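Local structure of molybdopterin adenylyltransferase (Pyrococcus furiosus, 4LHB) at residues F33-V38 / V66-V71; R141-I146 / V156-G161; E77-L82 / E109-L114. The protein catalyses the ATP-dependent adenylylation of molybdopterin, releasing diphosphate, during biosynthesis of the molybdenum cofactor (the tungsten cofactor in this organism). All blocks are in the same frame, centred on the assembly; numbering follows the deposited sequence.

Contact 1 (F33-V38 / V66-V71)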
# COMPACT_ATOMS: atom_id res chain seq x y z
N PHE C 33 -17.28 -25.52 -6.20
CA PHE C 33 -15.87 -25.16 -6.34
C PHE C 33 -15.19 -25.34 -7.70
O PHE C 33 -15.63 -26.12 -8.56
CB PHE C 33 -15.04 -25.86 -5.30
CG PHE C 33 -14.75 -27.27 -5.60
CD1 PHE C 33 -13.51 -27.65 -6.09
CD2 PHE C 33 -15.71 -28.25 -5.39
CE1 PHE C 33 -13.21 -28.98 -6.35
CE2 PHE C 33 -15.43 -29.58 -5.65
CZ PHE C 33 -14.18 -29.96 -6.13
N GLY C 34 -14.12 -24.55 -7.86
CA GLY C 34 -13.29 -24.54 -9.05
C GLY C 34 -11.86 -24.83 -8.67
O GLY C 34 -11.45 -24.61 -7.53
N VAL C 35 -11.11 -25.36 -9.62
CA VAL C 35 -9.70 -25.64 -9.44
C VAL C 35 -8.95 -25.06 -10.64
O VAL C 35 -9.41 -25.18 -11.82
CB VAL C 35 -9.50 -27.15 -9.37
CG1 VAL C 35 -8.07 -27.53 -9.08
CG2 VAL C 35 -10.40 -27.72 -8.31
N ILE C 36 -7.82 -24.42 -10.36
CA ILE C 36 -6.96 -23.87 -11.42
C ILE C 36 -5.52 -24.29 -11.13
O ILE C 36 -4.96 -23.95 -10.10
CB ILE C 36 -7.07 -22.35 -11.51
CG1 ILE C 36 -8.51 -21.95 -11.86
CG2 ILE C 36 -6.11 -21.82 -12.55
CD1 ILE C 36 -8.95 -20.52 -11.50
N THR C 37 -4.91 -25.06 -12.01
CA THR C 37 -3.50 -25.37 -11.78
C THR C 37 -2.71 -24.42 -12.68
O THR C 37 -3.02 -24.26 -13.84
CB THR C 37 -3.15 -26.88 -11.99
OG1 THR C 37 -2.73 -27.11 -13.32
CG2 THR C 37 -4.33 -27.75 -11.73
N VAL C 38 -1.75 -23.70 -12.12
CA VAL C 38 -0.97 -22.79 -12.93
C VAL C 38 0.47 -23.32 -13.14
O VAL C 38 1.26 -23.50 -12.18
CB VAL C 38 -1.06 -21.31 -12.42
CG1 VAL C 38 -2.26 -21.11 -11.47
CG2 VAL C 38 0.23 -20.82 -11.81
N VAL C 66 -17.34 -27.54 -10.18
CA VAL C 66 -17.95 -26.87 -11.35
C VAL C 66 -16.98 -26.34 -12.41
O VAL C 66 -17.41 -25.80 -13.41
CB VAL C 66 -18.87 -25.70 -10.91
CG1 VAL C 66 -19.97 -26.23 -10.01
CG2 VAL C 66 -18.07 -24.59 -10.22
N TYR C 67 -15.67 -26.47 -12.21
CA TYR C 67 -14.69 -25.84 -13.10
C TYR C 67 -13.30 -26.33 -12.87
O TYR C 67 -12.86 -26.42 -11.73
CB TYR C 67 -14.67 -24.32 -12.90
CG TYR C 67 -13.83 -23.55 -13.89
CD1 TYR C 67 -14.41 -22.97 -14.99
CD2 TYR C 67 -12.43 -23.40 -13.72
CE1 TYR C 67 -13.65 -22.26 -15.91
CE2 TYR C 67 -11.68 -22.72 -14.63
CZ TYR C 67 -12.29 -22.13 -15.72
OH TYR C 67 -11.58 -21.38 -16.65
N TYR C 68 -12.60 -26.61 -13.96
CA TYR C 68 -11.16 -26.97 -13.95
C TYR C 68 -10.44 -26.43 -15.23
O TYR C 68 -11.02 -26.42 -16.32
CB TYR C 68 -11.00 -28.46 -13.83
CG TYR C 68 -9.61 -28.95 -14.03
CD1 TYR C 68 -8.59 -28.56 -13.21
CD2 TYR C 68 -9.33 -29.87 -15.03
CE1 TYR C 68 -7.30 -29.04 -13.39
CE2 TYR C 68 -8.05 -30.36 -15.24
CZ TYR C 68 -7.03 -29.94 -14.41
OH TYR C 68 -5.78 -30.46 -14.61
N LYS C 69 -9.20 -25.93 -15.06
CA LYS C 69 -8.40 -25.45 -16.17
C LYS C 69 -6.94 -25.39 -15.81
O LYS C 69 -6.61 -25.11 -14.64
CB LYS C 69 -8.86 -24.09 -16.63
CG LYS C 69 -8.16 -23.63 -17.89
CD LYS C 69 -9.07 -22.83 -18.82
CE LYS C 69 -8.35 -21.82 -19.74
NZ LYS C 69 -9.30 -20.69 -20.06
N ILE C 70 -6.06 -25.71 -16.78
CA ILE C 70 -4.60 -25.64 -16.58
C ILE C 70 -4.25 -24.42 -17.33
O ILE C 70 -4.65 -24.29 -18.48
CB ILE C 70 -3.83 -26.80 -17.21
CG1 ILE C 70 -4.51 -28.13 -16.87
CG2 ILE C 70 -2.37 -26.84 -16.73
CD1 ILE C 70 -3.54 -29.23 -16.41
N VAL C 71 -3.57 -23.48 -16.70
CA VAL C 71 -3.19 -22.22 -17.37
C VAL C 71 -1.68 -21.97 -17.22
O VAL C 71 -1.04 -22.36 -16.24
CB VAL C 71 -3.99 -21.00 -16.82
CG1 VAL C 71 -5.49 -21.16 -17.07
CG2 VAL C 71 -3.69 -20.72 -15.34
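Thr37 wedges between Tyr68 and Ile70 of the neighbouring strand and touches each with a different branch. Its methyl CG2 meets the Tyr68 ring at the edge, in the ring plane, 3.6 Å from CE1. The other branch, OG1, faces the Ile70 side chain, 3.4 Å from Ile70 CG2 and 3.8 Å from Ile70 CD1, and makes a weak hydrogen bond to Asp49. An alanine in place of Ile70 would remove both of those carbons and is likely to leave Thr37 OG1 without its apolar cover on that side. With CG anti to the backbone N (chi1 171°), the Tyr68 ring lies alongside strand 33-38, where Tyr68 CD1 comes 4.2 Å from Val35 CB; its OH is hydrogen-bonded to Asp49. The strands run parallel, their axes 2° apart, and form the first beta-alpha-beta unit of the MoaB/Mog fold. Helix 51-60 lies in the connection and packs on Phe33 and Val35. Backbone bonds zip the pair together from Val66 N to Phe33 O (2.8 Å) through to Val71 N and Thr37 O, with Lys69 N to Val35 O a weak link midway. On the reverse face Val71 is the bump: its CG2 fits into the notch between two neighbours, 3.9 Å from Ile36 CG2 and 4.0 Å from Val38 CB. Further back along that face, Ile36 CG1 approaches Tyr67 CE2 obliquely at 4.3 Å, while Gly34 offers only its bare CA beside Tyr67 CB. The phenol of Tyr67 reaches on to Glu84, and helix 75-87 lies over this side through Val78, Ala81 and Ala85.

Contact 2 (R141-I146 / V156-G161). With SO4 (sulfate ion), chain F.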
# COMPACT_ATOMS: atom_id res chain seq x y z
N ARG C 141 4.91 -20.25 0.26
CA ARG C 141 3.95 -19.16 0.18
C ARG C 141 2.59 -19.72 -0.24
O ARG C 141 2.49 -20.63 -1.07
CB ARG C 141 4.49 -18.03 -0.71
CG ARG C 141 5.96 -17.68 -0.39
CD ARG C 141 6.47 -16.35 -0.97
NE ARG C 141 5.80 -16.13 -2.24
CZ ARG C 141 5.64 -14.95 -2.82
NH1 ARG C 141 6.15 -13.85 -2.27
NH2 ARG C 141 4.98 -14.89 -3.97
N ALA C 142 1.56 -19.25 0.41
CA ALA C 142 0.21 -19.73 0.17
C ALA C 142 -0.63 -18.72 0.83
O ALA C 142 -0.20 -18.10 1.79
CB ALA C 142 -0.02 -21.06 0.84
N THR C 143 -1.83 -18.54 0.32
CA THR C 143 -2.67 -17.47 0.83
C THR C 143 -4.10 -17.85 0.63
O THR C 143 -4.40 -18.75 -0.16
CB THR C 143 -2.38 -16.15 0.08
OG1 THR C 143 -3.02 -15.07 0.77
CG2 THR C 143 -2.88 -16.20 -1.39
N ALA C 144 -4.99 -17.15 1.31
CA ALA C 144 -6.43 -17.32 1.11
C ALA C 144 -7.13 -16.02 1.46
O ALA C 144 -6.66 -15.28 2.33
CB ALA C 144 -6.94 -18.49 1.95
N GLY C 145 -8.23 -15.71 0.81
CA GLY C 145 -8.95 -14.52 1.14
C GLY C 145 -10.32 -14.57 0.54
O GLY C 145 -10.62 -15.51 -0.22
N ILE C 146 -11.09 -13.51 0.80
CA ILE C 146 -12.46 -13.38 0.36
C ILE C 146 -12.60 -12.25 -0.61
O ILE C 146 -12.22 -11.12 -0.31
CB ILE C 146 -13.38 -13.04 1.56
CG1 ILE C 146 -13.35 -14.20 2.55
CG2 ILE C 146 -14.82 -12.85 1.12
CD1 ILE C 146 -12.13 -14.11 3.43
N VAL C 156 -10.92 -17.85 -1.96
CA VAL C 156 -9.86 -18.32 -2.85
C VAL C 156 -8.69 -18.75 -1.99
O VAL C 156 -8.29 -18.04 -1.09
CB VAL C 156 -9.42 -17.21 -3.87
CG1 VAL C 156 -8.33 -17.76 -4.83
CG2 VAL C 156 -10.66 -16.64 -4.58
N PHE C 157 -8.23 -19.97 -2.23
CA PHE C 157 -7.07 -20.52 -1.60
C PHE C 157 -6.02 -20.64 -2.73
O PHE C 157 -6.33 -21.12 -3.86
CB PHE C 157 -7.41 -21.94 -1.08
CG PHE C 157 -8.42 -21.97 0.03
CD1 PHE C 157 -8.03 -21.77 1.35
CD2 PHE C 157 -9.75 -22.24 -0.23
CE1 PHE C 157 -8.98 -21.78 2.37
CE2 PHE C 157 -10.69 -22.28 0.80
CZ PHE C 157 -10.31 -22.04 2.08
N SER C 158 -4.79 -20.25 -2.44
CA SER C 158 -3.72 -20.43 -3.41
C SER C 158 -2.63 -21.21 -2.77
O SER C 158 -2.06 -20.81 -1.76
CB SER C 158 -3.21 -19.08 -3.95
OG SER C 158 -4.25 -18.55 -4.76
N LEU C 159 -2.37 -22.35 -3.39
CA LEU C 159 -1.46 -23.34 -2.86
C LEU C 159 -0.25 -23.51 -3.77
O LEU C 159 -0.34 -23.18 -4.96
CB LEU C 159 -2.22 -24.66 -2.80
CG LEU C 159 -3.54 -24.69 -2.04
CD1 LEU C 159 -4.13 -26.09 -2.23
CD2 LEU C 159 -3.28 -24.38 -0.57
N PRO C 160 0.87 -24.00 -3.22
CA PRO C 160 2.01 -24.36 -4.05
C PRO C 160 1.68 -25.51 -4.96
O PRO C 160 0.59 -26.07 -4.91
CB PRO C 160 3.09 -24.80 -3.05
CG PRO C 160 2.72 -24.13 -1.77
CD PRO C 160 1.22 -23.99 -1.78
N GLY C 161 2.64 -25.83 -5.81
CA GLY C 161 2.45 -26.73 -6.93
C GLY C 161 2.68 -28.17 -6.58
O GLY C 161 1.97 -29.02 -7.11
S SO4 F . 5.04 -23.35 -6.81
O1 SO4 F . 4.98 -24.07 -8.10
O2 SO4 F . 6.12 -22.35 -6.77
O3 SO4 F . 3.77 -22.59 -6.66
O4 SO4 F . 5.29 -24.31 -5.69
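Ala144 CB presses against the Phe157 ring, 3.5 Å from CD1, approaching obliquely. These two residues form the non-hydrogen-bonded pair. The pairs flanking it carry the backbone bonds: Thr143 and Ser158 bind each other twice, through Ser158 N to Thr143 O (2.8 Å) and Thr143 N to Ser158 O (3.1 Å), and Gly145 and Val156 are joined in the same two-way manner. On the face opposite Phe157, Thr143 OG1 is anti to the backbone N (chi1 -169°), which puts Thr143 CG2 3.9 Å from Ser158 CB. Beyond the paired residues the contact continues through the Pro160 ring, whose CD lies 4.1 Å from Ala142 CB and whose CG lies 3.6 Å from the carbonyl O of Arg141. The motif is an antiparallel beta hairpin whose second strand, 153-159, also runs parallel to strand 92-96, so that 143-148 reverses direction; Phe157 extends the bonding to Val93 and Thr95, Ala144 to Leu119. A second shell holds these groups. Phe121 meets the Phe157 ring with planes about 60° apart, Ile173 and Ile180 of helix 163-184 pack on it, and Ser158 OG is hydrogen-bonded to Thr95 OG1. Arg141 turns its guanidinium away from the hairpin: NE bonds Thr99 O, NH2 makes a salt bridge with Glu109, and NH1 reaches Glu118 O of a third subunit. Just past the second strand, Gly161 N donates to O4 of a sulfate at 3.1 Å. Thr99 N also binds this ion, which probably came from the crystallisation liquor; the grip by two main-chain N-H groups is consistent with a site for a phosphate of molybdopterin or ATP.

Contact 3 (E77-L82 / E109-L114)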
# COMPACT_ATOMS: atom_id res chain seq x y z
N GLU C 77 -4.07 -14.97 -17.91
CA GLU C 77 -4.69 -16.29 -18.00
C GLU C 77 -5.26 -16.77 -16.66
O GLU C 77 -6.40 -17.27 -16.61
CB GLU C 77 -3.74 -17.36 -18.59
CG GLU C 77 -3.45 -17.17 -20.09
CD GLU C 77 -4.73 -17.17 -20.93
OE1 GLU C 77 -5.55 -18.10 -20.81
OE2 GLU C 77 -4.94 -16.25 -21.72
N VAL C 78 -4.46 -16.59 -15.59
CA VAL C 78 -4.88 -16.92 -14.25
C VAL C 78 -6.14 -16.18 -13.83
O VAL C 78 -7.11 -16.78 -13.34
CB VAL C 78 -3.81 -16.61 -13.23
CG1 VAL C 78 -4.43 -16.64 -11.83
CG2 VAL C 78 -2.63 -17.57 -13.40
N LEU C 79 -6.15 -14.87 -14.05
CA LEU C 79 -7.36 -14.07 -13.80
C LEU C 79 -8.54 -14.47 -14.66
O LEU C 79 -9.66 -14.50 -14.18
CB LEU C 79 -7.08 -12.60 -13.92
CG LEU C 79 -6.74 -11.90 -12.58
CD1 LEU C 79 -6.55 -12.78 -11.36
CD2 LEU C 79 -5.59 -10.91 -12.71
N ILE C 80 -8.32 -14.80 -15.93
CA ILE C 80 -9.43 -15.20 -16.80
C ILE C 80 -10.04 -16.47 -16.19
O ILE C 80 -11.23 -16.64 -16.16
CB ILE C 80 -8.97 -15.42 -18.29
CG1 ILE C 80 -8.92 -14.10 -19.08
CG2 ILE C 80 -9.90 -16.33 -19.07
CD1 ILE C 80 -8.18 -14.20 -20.44
N ALA C 81 -9.20 -17.37 -15.72
CA ALA C 81 -9.65 -18.62 -15.16
C ALA C 81 -10.46 -18.35 -13.86
O ALA C 81 -11.59 -18.77 -13.74
CB ALA C 81 -8.47 -19.54 -14.92
N LEU C 82 -9.88 -17.63 -12.92
CA LEU C 82 -10.52 -17.33 -11.66
C LEU C 82 -11.93 -16.84 -11.90
O LEU C 82 -12.85 -17.28 -11.25
CB LEU C 82 -9.71 -16.28 -10.90
CG LEU C 82 -10.32 -15.77 -9.61
CD1 LEU C 82 -10.54 -16.96 -8.70
CD2 LEU C 82 -9.49 -14.69 -8.93
N GLU C 109 0.57 -12.47 -6.42
CA GLU C 109 0.56 -11.07 -6.88
C GLU C 109 -0.68 -10.78 -7.75
O GLU C 109 -1.25 -9.70 -7.67
CB GLU C 109 1.85 -10.76 -7.65
CG GLU C 109 3.10 -10.83 -6.80
CD GLU C 109 3.68 -12.24 -6.60
OE1 GLU C 109 3.17 -13.27 -7.18
OE2 GLU C 109 4.66 -12.29 -5.83
N SER C 110 -1.16 -11.74 -8.54
CA SER C 110 -2.32 -11.44 -9.38
C SER C 110 -3.65 -11.40 -8.57
O SER C 110 -4.49 -10.52 -8.78
CB SER C 110 -2.38 -12.42 -10.56
OG SER C 110 -1.08 -12.61 -11.10
N ILE C 111 -3.78 -12.32 -7.62
CA ILE C 111 -5.03 -12.56 -6.89
C ILE C 111 -5.14 -11.69 -5.62
O ILE C 111 -6.11 -10.98 -5.43
CB ILE C 111 -5.15 -14.07 -6.54
CG1 ILE C 111 -5.36 -14.86 -7.82
CG2 ILE C 111 -6.31 -14.35 -5.59
CD1 ILE C 111 -5.17 -16.36 -7.63
N LYS C 112 -4.14 -11.74 -4.76
CA LYS C 112 -4.21 -11.09 -3.45
C LYS C 112 -4.77 -9.67 -3.45
O LYS C 112 -5.53 -9.34 -2.57
CB LYS C 112 -2.83 -11.11 -2.81
CG LYS C 112 -2.76 -10.52 -1.43
CD LYS C 112 -1.47 -11.00 -0.73
CE LYS C 112 -1.17 -10.21 0.54
NZ LYS C 112 -0.08 -10.82 1.34
N PRO C 113 -4.41 -8.83 -4.44
CA PRO C 113 -4.96 -7.49 -4.36
C PRO C 113 -6.50 -7.39 -4.56
O PRO C 113 -7.09 -6.35 -4.31
CB PRO C 113 -4.16 -6.72 -5.46
CG PRO C 113 -3.09 -7.66 -5.97
CD PRO C 113 -3.59 -9.04 -5.65
N LEU C 114 -7.14 -8.46 -4.98
CA LEU C 114 -8.60 -8.51 -5.08
C LEU C 114 -9.36 -8.83 -3.74
O LEU C 114 -10.57 -8.56 -3.63
CB LEU C 114 -9.02 -9.52 -6.14
CG LEU C 114 -8.51 -9.26 -7.57
CD1 LEU C 114 -9.09 -10.28 -8.56
CD2 LEU C 114 -8.83 -7.82 -7.98
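Ile111 meets three side chains of segment 77-82, Val78, Leu79 and Leu82, where two helices lie next to each other on one face of the central sheet. The fold is a three-layer alpha/beta/alpha sandwich, and helices 75-87 and 107-111 share a layer of it. From CB the Ile111 side chain divides. CG2 turns to the sheet and packs on Val156. CG1, anti to the carbonyl carbon (chi1 -68°), meets two leucines of the other helix: Leu79 CD1 and Leu82 CD2 each come to 4.3 Å from it. The chain then runs on extended (chi2 167°), and its tip CD1 reaches 4.3 Å from Val78 CG1 while also packing on Ser158 of the sheet. Each branch of Ile111 is thus occupied, by helix or by strand. Leu79 forks over the backbone of the turn before Ile111. Its CD1 lies 4.0 Å from the carbonyl O of Ser110, and its CD2 lies 4.1 Å from Ser110 CB. The hydroxyl of Ser110 bonds back to Ile106 O in its own helix, which leaves the CB methylene as the part that meets Leu79. No hydrogen bond crosses between the segments; the contact is wholly one of van der Waals packing. Leu79 also packs on Phe83 of a second subunit, and Leu114 on Leu114 of that subunit, which carries the apolar layer into the hexamer. Leu114 lies in a 3-10 segment in which its N bonds Ile111 O at 2.8 Å, and its CD1 stands 4.4 Å from Leu82 CD2.

How the contacts relate
Along the chain contact 1 comes first, then contact 3, then contact 2. Contacts 1 and 2 belong to the same mixed sheet, their centres about 13 Å apart and their nearest atoms about 6 Å; strand 92-96 runs between strands 32-38 and 153-159. Contact 3 covers one face of that sheet and touches both others, its centre about 12 Å from contact 1 and 11 Å from contact 2. Helix 75-87, which follows strand 64-71, sets Ile36 CD1 3.3 Å from Leu82 N and Val71 CG2 3.8 Å from Val78 CG2. Leu82 CD1 also reaches Val156 CG2 at 4.1 Å. One helix layer thereby spans strands 32-38, 64-71 and 153-159 of what is probably one molybdopterin-binding domain.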